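Local atomic coordinates of luciferase-like monooxygenase (Streptomyces bottropensis, PDB entry 4US5), a protein that probably acts as a flavin-utilising monooxygenase of the bacterial luciferase type, using molecular oxygen to oxidise an organic substrate. Residues Leu62-Ala67 / Arg95-Leu100; Val80-Ser83 / Lys89-Glu92. All coordinates share one frame; numbering follows the deposited sequence.

How the contacts relate
Both contacts use helix 87-100, one of the helices that pack around the outside of the parallel barrel of this luciferase-like fold. Contact 2 lies near its beginning, where 89-92 meets V80 of strand 74-81 and L82 in the 3-10 turn just after it; contact 1 lies at its end, where 95-100 rests against helix 59-68. Their centres are about 14 Å apart, on the same side of the chain's centre. In sequence the order is helix 59-68, strand 74-81, helix 87-100, and contact 2 is nested inside the loop that contact 1 closes. One helix thus packs against the strand and turn that lead into it and the preceding helix, and both contacts touch the second subunit.

Contact 1 (Leu62-Ala67 / Arg95-Leu100); sequences LIARIA and RTLHAL. With NA (sodium ion), chain P.
A64 and L97 bring helices 59-68 and 87-100 together, their CA atoms 6.5 Å apart, the shortest such separation between 62-67 and 95-100. An alanine at this point lets the leucine of the other helix reach the backbone itself. L97 CD2 lies 3.6 Å from A64 CA and 3.8 Å from A64 CB, so this one methyl rests on both the main chain and the small side chain. The other branch of the fork goes to the isoleucine: L97 CD1 is 3.9 Å from I63 CG2. That methyl of I63 is placed anti to its backbone N (chi1 -64°, measured to CG1), and it also comes within 4.1 Å of L97 CD2. The two side chains cross at about a right angle, which leaves I63 meeting the end of the leucine fork instead of running beside it. No hydrogen bond spans the segments; the grip is wholly apolar and modest in extent, some 130 Å² counting both sides. These helices are successive outer helices of the TIM-barrel fold, with strand 74-81 between them in the chain. The side chain of I63 also touches V45, V75 and S77 of the barrel strands. On the dimer side, L97 packs on I61 of the second subunit and R65 NH1 is hydrogen-bonded to Y101 OH of that subunit, consistent with the helical subunit interface known from bacterial luciferase. One residue beyond L97, the ring of H98 leaves the helix with CG anti to its backbone N (chi1 170°) and meets a sodium ion through ND1 at 2.9 Å, a long approach for sodium. A water lies equally far from the ion, and I105 belongs to the same site, while H98 NE2 is hydrogen-bonded to the carbonyl O of P163.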
ATOM      1  N   LEU B  62      -2.547  -5.148  -1.232  1.00 16.03           N
ATOM      2  CA  LEU B  62      -3.337  -6.306  -0.854  1.00 16.37           C
ATOM      3  C   LEU B  62      -3.076  -6.754   0.609  1.00 15.97           C
ATOM      4  O   LEU B  62      -3.982  -7.176   1.289  1.00 15.26           O
ATOM      5  CB  LEU B  62      -3.092  -7.461  -1.845  1.00 17.12           C
ATOM      6  CG  LEU B  62      -4.138  -8.567  -1.881  1.00 21.61           C
ATOM      7  CD1 LEU B  62      -5.525  -8.062  -2.177  1.00 20.10           C
ATOM      8  CD2 LEU B  62      -3.783  -9.685  -2.853  1.00 22.44           C
ATOM      9  N   ILE B  63      -1.832  -6.616   1.081  1.00 15.44           N
ATOM     10  CA  ILE B  63      -1.504  -6.868   2.468  1.00 14.86           C
ATOM     11  C   ILE B  63      -2.314  -5.969   3.394  1.00 16.19           C
ATOM     12  O   ILE B  63      -2.908  -6.430   4.392  1.00 16.52           O
ATOM     13  CB  ILE B  63       0.008  -6.722   2.729  1.00 14.86           C
ATOM     14  CG1 ILE B  63       0.766  -7.800   1.945  1.00 14.74           C
ATOM     15  CG2 ILE B  63       0.305  -6.807   4.211  1.00 15.07           C
ATOM     16  CD1 ILE B  63       2.187  -7.436   1.709  1.00 15.56           C
ATOM     17  N   ALA B  64      -2.374  -4.700   3.078  1.00 14.65           N
ATOM     18  CA  ALA B  64      -3.113  -3.747   3.905  1.00 16.25           C
ATOM     19  C   ALA B  64      -4.584  -4.156   4.038  1.00 16.17           C
ATOM     20  O   ALA B  64      -5.197  -4.005   5.105  1.00 18.94           O
ATOM     21  CB  ALA B  64      -2.995  -2.367   3.281  1.00 16.73           C
ATOM     22  N   ARG B  65      -5.153  -4.668   2.961  1.00 16.22           N
ATOM     23  CA  ARG B  65      -6.537  -5.118   2.984  1.00 15.00           C
ATOM     24  C   ARG B  65      -6.702  -6.442   3.713  1.00 16.38           C
ATOM     25  O   ARG B  65      -7.573  -6.594   4.559  1.00 16.74           O
ATOM     26  CB  ARG B  65      -7.074  -5.225   1.574  1.00 14.73           C
ATOM     27  CG  ARG B  65      -8.477  -5.845   1.464  1.00 15.40           C
ATOM     28  CD  ARG B  65      -9.511  -5.068   2.273  1.00 15.28           C
ATOM     29  NE  ARG B  65     -10.828  -5.640   2.059  1.00 17.39           N
ATOM     30  CZ  ARG B  65     -11.536  -5.553   0.940  1.00 17.35           C
ATOM     31  NH1 ARG B  65     -11.148  -4.789  -0.057  1.00 17.96           N
ATOM     32  NH2 ARG B  65     -12.684  -6.239   0.828  1.00 19.27           N
ATOM     33  N   ILE B  66      -5.883  -7.418   3.345  1.00 14.73           N
ATOM     34  CA  ILE B  66      -6.043  -8.767   3.890  1.00 15.21           C
ATOM     35  C   ILE B  66      -5.797  -8.831   5.388  1.00 15.62           C
ATOM     36  O   ILE B  66      -6.482  -9.579   6.080  1.00 16.33           O
ATOM     37  CB  ILE B  66      -5.154  -9.799   3.134  1.00 15.92           C
ATOM     38  CG1 ILE B  66      -5.763 -10.022   1.732  1.00 16.11           C
ATOM     39  CG2 ILE B  66      -4.991 -11.079   3.948  1.00 16.11           C
ATOM     40  CD1 ILE B  66      -4.949 -10.888   0.819  1.00 17.38           C
ATOM     41  N   ALA B  67      -4.870  -8.024   5.900  1.00 15.95           N
ATOM     42  CA  ALA B  67      -4.652  -7.963   7.356  1.00 13.97           C
ATOM     43  C   ALA B  67      -5.874  -7.441   8.096  1.00 17.54           C
ATOM     44  O   ALA B  67      -6.129  -7.835   9.248  1.00 15.84           O
ATOM     45  CB  ALA B  67      -3.446  -7.157   7.685  1.00 14.49           C
ATOM     46  N   ARG B  95       6.526  -0.345   8.032  1.00 19.05           N
ATOM     47  CA  ARG B  95       6.267   0.230   9.339  1.00 19.41           C
ATOM     48  C   ARG B  95       4.811   0.703   9.480  1.00 19.64           C
ATOM     49  O   ARG B  95       4.234   0.609  10.558  1.00 19.19           O
ATOM     50  CB  ARG B  95       7.243   1.393   9.650  1.00 22.63           C
ATOM     51  CG  ARG B  95       8.690   0.945   9.939  1.00 25.27           C
ATOM     52  CD  ARG B  95       9.338   1.784  11.021  1.00 28.63           C
ATOM     53  NE  ARG B  95       8.685   1.367  12.230  1.00 34.42           N
ATOM     54  CZ  ARG B  95       9.074   0.342  12.983  1.00 34.94           C
ATOM     55  NH1 ARG B  95      10.217  -0.296  12.756  1.00 35.72           N
ATOM     56  NH2 ARG B  95       8.321  -0.011  13.987  1.00 36.71           N
ATOM     57  N   THR B  96       4.263   1.267   8.416  1.00 18.09           N
ATOM     58  CA  THR B  96       2.863   1.699   8.423  1.00 17.99           C
ATOM     59  C   THR B  96       1.949   0.470   8.592  1.00 16.94           C
ATOM     60  O   THR B  96       1.051   0.454   9.443  1.00 15.95           O
ATOM     61  CB  THR B  96       2.515   2.498   7.122  1.00 18.98           C
ATOM     62  OG1 THR B  96       3.446   3.593   6.954  1.00 19.32           O
ATOM     63  CG2 THR B  96       1.102   3.023   7.185  1.00 18.75           C
ATOM     64  N   LEU B  97       2.253  -0.618   7.887  1.00 16.25           N
ATOM     65  CA  LEU B  97       1.505  -1.855   8.057  1.00 17.09           C
ATOM     66  C   LEU B  97       1.604  -2.359   9.477  1.00 17.10           C
ATOM     67  O   LEU B  97       0.605  -2.754  10.070  1.00 17.02           O
ATOM     68  CB  LEU B  97       1.973  -2.920   7.048  1.00 15.55           C
ATOM     69  CG  LEU B  97       1.552  -2.680   5.582  1.00 15.18           C
ATOM     70  CD1 LEU B  97       2.336  -3.556   4.631  1.00 14.77           C
ATOM     71  CD2 LEU B  97       0.077  -2.926   5.380  1.00 15.41           C
ATOM     72  N   HIS B  98       2.825  -2.339  10.020  1.00 17.11           N
ATOM     73  CA  HIS B  98       3.053  -2.802  11.396  1.00 17.58           C
ATOM     74  C   HIS B  98       2.272  -1.940  12.388  1.00 17.97           C
ATOM     75  O   HIS B  98       1.745  -2.456  13.368  1.00 18.63           O
ATOM     76  CB  HIS B  98       4.550  -2.802  11.688  1.00 19.65           C
ATOM     77  CG  HIS B  98       4.901  -3.036  13.118  1.00 20.49           C
ATOM     78  ND1 HIS B  98       4.825  -4.281  13.699  1.00 21.29           N
ATOM     79  CD2 HIS B  98       5.412  -2.205  14.062  1.00 20.20           C
ATOM     80  CE1 HIS B  98       5.248  -4.204  14.951  1.00 22.84           C
ATOM     81  NE2 HIS B  98       5.590  -2.945  15.203  1.00 20.63           N
ATOM     82  N   ALA B  99       2.162  -0.645  12.118  1.00 17.70           N
ATOM     83  CA  ALA B  99       1.443   0.254  13.026  1.00 19.25           C
ATOM     84  C   ALA B  99      -0.063  -0.001  12.988  1.00 18.78           C
ATOM     85  O   ALA B  99      -0.743   0.130  14.010  1.00 18.28           O
ATOM     86  CB  ALA B  99       1.765   1.701  12.694  1.00 18.74           C
ATOM     87  N   LEU B 100      -0.579  -0.465  11.836  1.00 18.26           N
ATOM     88  CA  LEU B 100      -1.965  -0.887  11.702  1.00 16.48           C
ATOM     89  C   LEU B 100      -2.211  -2.290  12.284  1.00 19.01           C
ATOM     90  O   LEU B 100      -3.292  -2.555  12.814  1.00 16.36           O
ATOM     91  CB  LEU B 100      -2.369  -0.892  10.237  1.00 18.11           C
ATOM     92  CG  LEU B 100      -2.661   0.454   9.602  1.00 17.01           C
ATOM     93  CD1 LEU B 100      -2.868   0.279   8.100  1.00 18.61           C
ATOM     94  CD2 LEU B 100      -3.906   1.059  10.224  1.00 18.39           C
TER
HETATM   95 NA    NA P1339       4.670  -6.711  12.223  1.00 28.42          NA
HETATM   96  O   HOH W   1       6.194  -8.933  13.280  1.00 21.90           O

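Contact 2 (Val80-Ser83 / Lys89-Glu92); sequences VLLS and KVAE
V90 carries the helix side of this contact, meeting L82 and V80 of 80-83 through a single methyl. Two van der Waals contacts, both to V90 CG2, make up the apolar group. V90 CG2 lies 3.8 Å from L82 CD1, the closest approach between 80-83 and 89-92, and 4.3 Å from V80 CG1, a looser touch. At V90 CG2 the directions to these two methyls differ by about 80°, so it fits against the angle between them. The torsion of V90 (chi1 176°) directs CG2 at V80 and at L82 of the short 3-10 turn: it holds CG1 anti to the backbone N and CG2 anti to the carbonyl carbon. L82 reaches across with an extended first step, CG anti to its own N (chi1 -179°), and its end comes nearer the helix than its CB would suggest; the two side chains meet at a slant. Between V80 and L82 the backbone bends at L81, the centre of an inverse gamma turn, and L81 points away from the helix. This is the strand-to-helix half of the beta-alpha-beta unit 74-81, 87-100, 105-110; Y85 of the short connection touches both V80 and V90, and the three contacting residues are buried. Polar bonds lie around the contact, none across it. V80 shares backbone hydrogen bonds with G108 and G110 of the parallel strand 105-110, and L81 N is hydrogen-bonded to E47 OE1. From the same helical turn, K89 NZ forms a salt bridge with E60 OE2 of the second subunit, and E92 OE2 a hydrogen bond with H49 ND1 of that subunit. Because only methyls meet here, no directional bond crosses the contact; V80 is set by its sheet hydrogen bonds, and the fit of V90 rests on van der Waals packing.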
ATOM      1  N   VAL B  80       8.514  -8.585  -1.844  1.00 20.12           N
ATOM      2  CA  VAL B  80       8.778  -7.284  -2.418  1.00 18.32           C
ATOM      3  C   VAL B  80      10.099  -7.302  -3.196  1.00 19.93           C
ATOM      4  O   VAL B  80      11.111  -7.756  -2.704  1.00 18.94           O
ATOM      5  CB  VAL B  80       8.833  -6.202  -1.317  1.00 19.25           C
ATOM      6  CG1 VAL B  80       9.476  -4.917  -1.836  1.00 20.10           C
ATOM      7  CG2 VAL B  80       7.440  -5.921  -0.815  1.00 20.62           C
ATOM      8  N   LEU B  81      10.066  -6.776  -4.409  1.00 19.45           N
ATOM      9  CA  LEU B  81      11.266  -6.734  -5.279  1.00 19.30           C
ATOM     10  C   LEU B  81      12.143  -5.515  -4.939  1.00 18.38           C
ATOM     11  O   LEU B  81      12.072  -4.447  -5.562  1.00 18.43           O
ATOM     12  CB  LEU B  81      10.834  -6.750  -6.713  1.00 20.35           C
ATOM     13  CG  LEU B  81       9.938  -7.914  -7.083  1.00 19.64           C
ATOM     14  CD1 LEU B  81       9.584  -7.839  -8.567  1.00 20.01           C
ATOM     15  CD2 LEU B  81      10.491  -9.285  -6.715  1.00 19.68           C
ATOM     16  N   LEU B  82      12.930  -5.683  -3.889  1.00 20.80           N
ATOM     17  CA  LEU B  82      13.607  -4.587  -3.226  1.00 20.65           C
ATOM     18  C   LEU B  82      14.590  -3.860  -4.149  1.00 21.63           C
ATOM     19  O   LEU B  82      14.850  -2.676  -3.949  1.00 22.14           O
ATOM     20  CB  LEU B  82      14.324  -5.091  -1.979  1.00 20.70           C
ATOM     21  CG  LEU B  82      15.075  -4.070  -1.150  1.00 18.91           C
ATOM     22  CD1 LEU B  82      14.199  -2.945  -0.656  1.00 21.81           C
ATOM     23  CD2 LEU B  82      15.750  -4.780   0.040  1.00 21.37           C
ATOM     24  N   SER B  83      15.079  -4.546  -5.180  1.00 22.47           N
ATOM     25  CA  SER B  83      15.999  -3.908  -6.118  1.00 25.87           C
ATOM     26  C   SER B  83      15.367  -2.768  -6.859  1.00 25.73           C
ATOM     27  O   SER B  83      16.067  -1.968  -7.444  1.00 25.07           O
ATOM     28  CB  SER B  83      16.530  -4.895  -7.141  1.00 27.36           C
ATOM     29  OG  SER B  83      17.301  -5.895  -6.516  1.00 34.56           O
ATOM     30  N   LYS B  89      11.799   3.781   1.595  1.00 19.21           N
ATOM     31  CA  LYS B  89      10.386   3.689   1.202  1.00 18.21           C
ATOM     32  C   LYS B  89       9.792   2.377   1.629  1.00 16.71           C
ATOM     33  O   LYS B  89       8.716   2.335   2.215  1.00 18.68           O
ATOM     34  CB  LYS B  89      10.241   3.881  -0.296  1.00 18.50           C
ATOM     35  CG  LYS B  89       8.824   3.658  -0.834  1.00 18.92           C
ATOM     36  CD  LYS B  89       7.781   4.497  -0.132  1.00 19.41           C
ATOM     37  CE  LYS B  89       6.417   4.326  -0.809  1.00 20.90           C
ATOM     38  NZ  LYS B  89       5.359   5.160  -0.170  1.00 20.83           N
ATOM     39  N   VAL B  90      10.453   1.279   1.326  1.00 17.93           N
ATOM     40  CA  VAL B  90       9.956  -0.016   1.756  1.00 17.02           C
ATOM     41  C   VAL B  90       9.785  -0.101   3.283  1.00 18.78           C
ATOM     42  O   VAL B  90       8.785  -0.628   3.784  1.00 16.29           O
ATOM     43  CB  VAL B  90      10.844  -1.154   1.214  1.00 18.10           C
ATOM     44  CG1 VAL B  90      10.398  -2.521   1.742  1.00 19.07           C
ATOM     45  CG2 VAL B  90      10.804  -1.164  -0.304  1.00 18.85           C
ATOM     46  N   ALA B  91      10.787   0.378   4.014  1.00 19.37           N
ATOM     47  CA  ALA B  91      10.728   0.403   5.464  1.00 18.52           C
ATOM     48  C   ALA B  91       9.522   1.192   5.966  1.00 18.65           C
ATOM     49  O   ALA B  91       8.815   0.743   6.853  1.00 16.98           O
ATOM     50  CB  ALA B  91      12.028   0.979   6.034  1.00 19.80           C
ATOM     51  N   GLU B  92       9.294   2.356   5.391  1.00 17.33           N
ATOM     52  CA  GLU B  92       8.147   3.186   5.763  1.00 18.62           C
ATOM     53  C   GLU B  92       6.808   2.474   5.498  1.00 18.24           C
ATOM     54  O   GLU B  92       5.911   2.482   6.322  1.00 17.86           O
ATOM     55  CB  GLU B  92       8.131   4.474   4.981  1.00 19.30           C
ATOM     56  CG  GLU B  92       9.184   5.467   5.379  1.00 22.75           C
ATOM     57  CD  GLU B  92       9.129   6.719   4.545  1.00 23.12           C
ATOM     58  OE1 GLU B  92       8.697   6.633   3.356  1.00 23.19           O
ATOM     59  OE2 GLU B  92       9.617   7.787   5.054  1.00 22.63           O
TER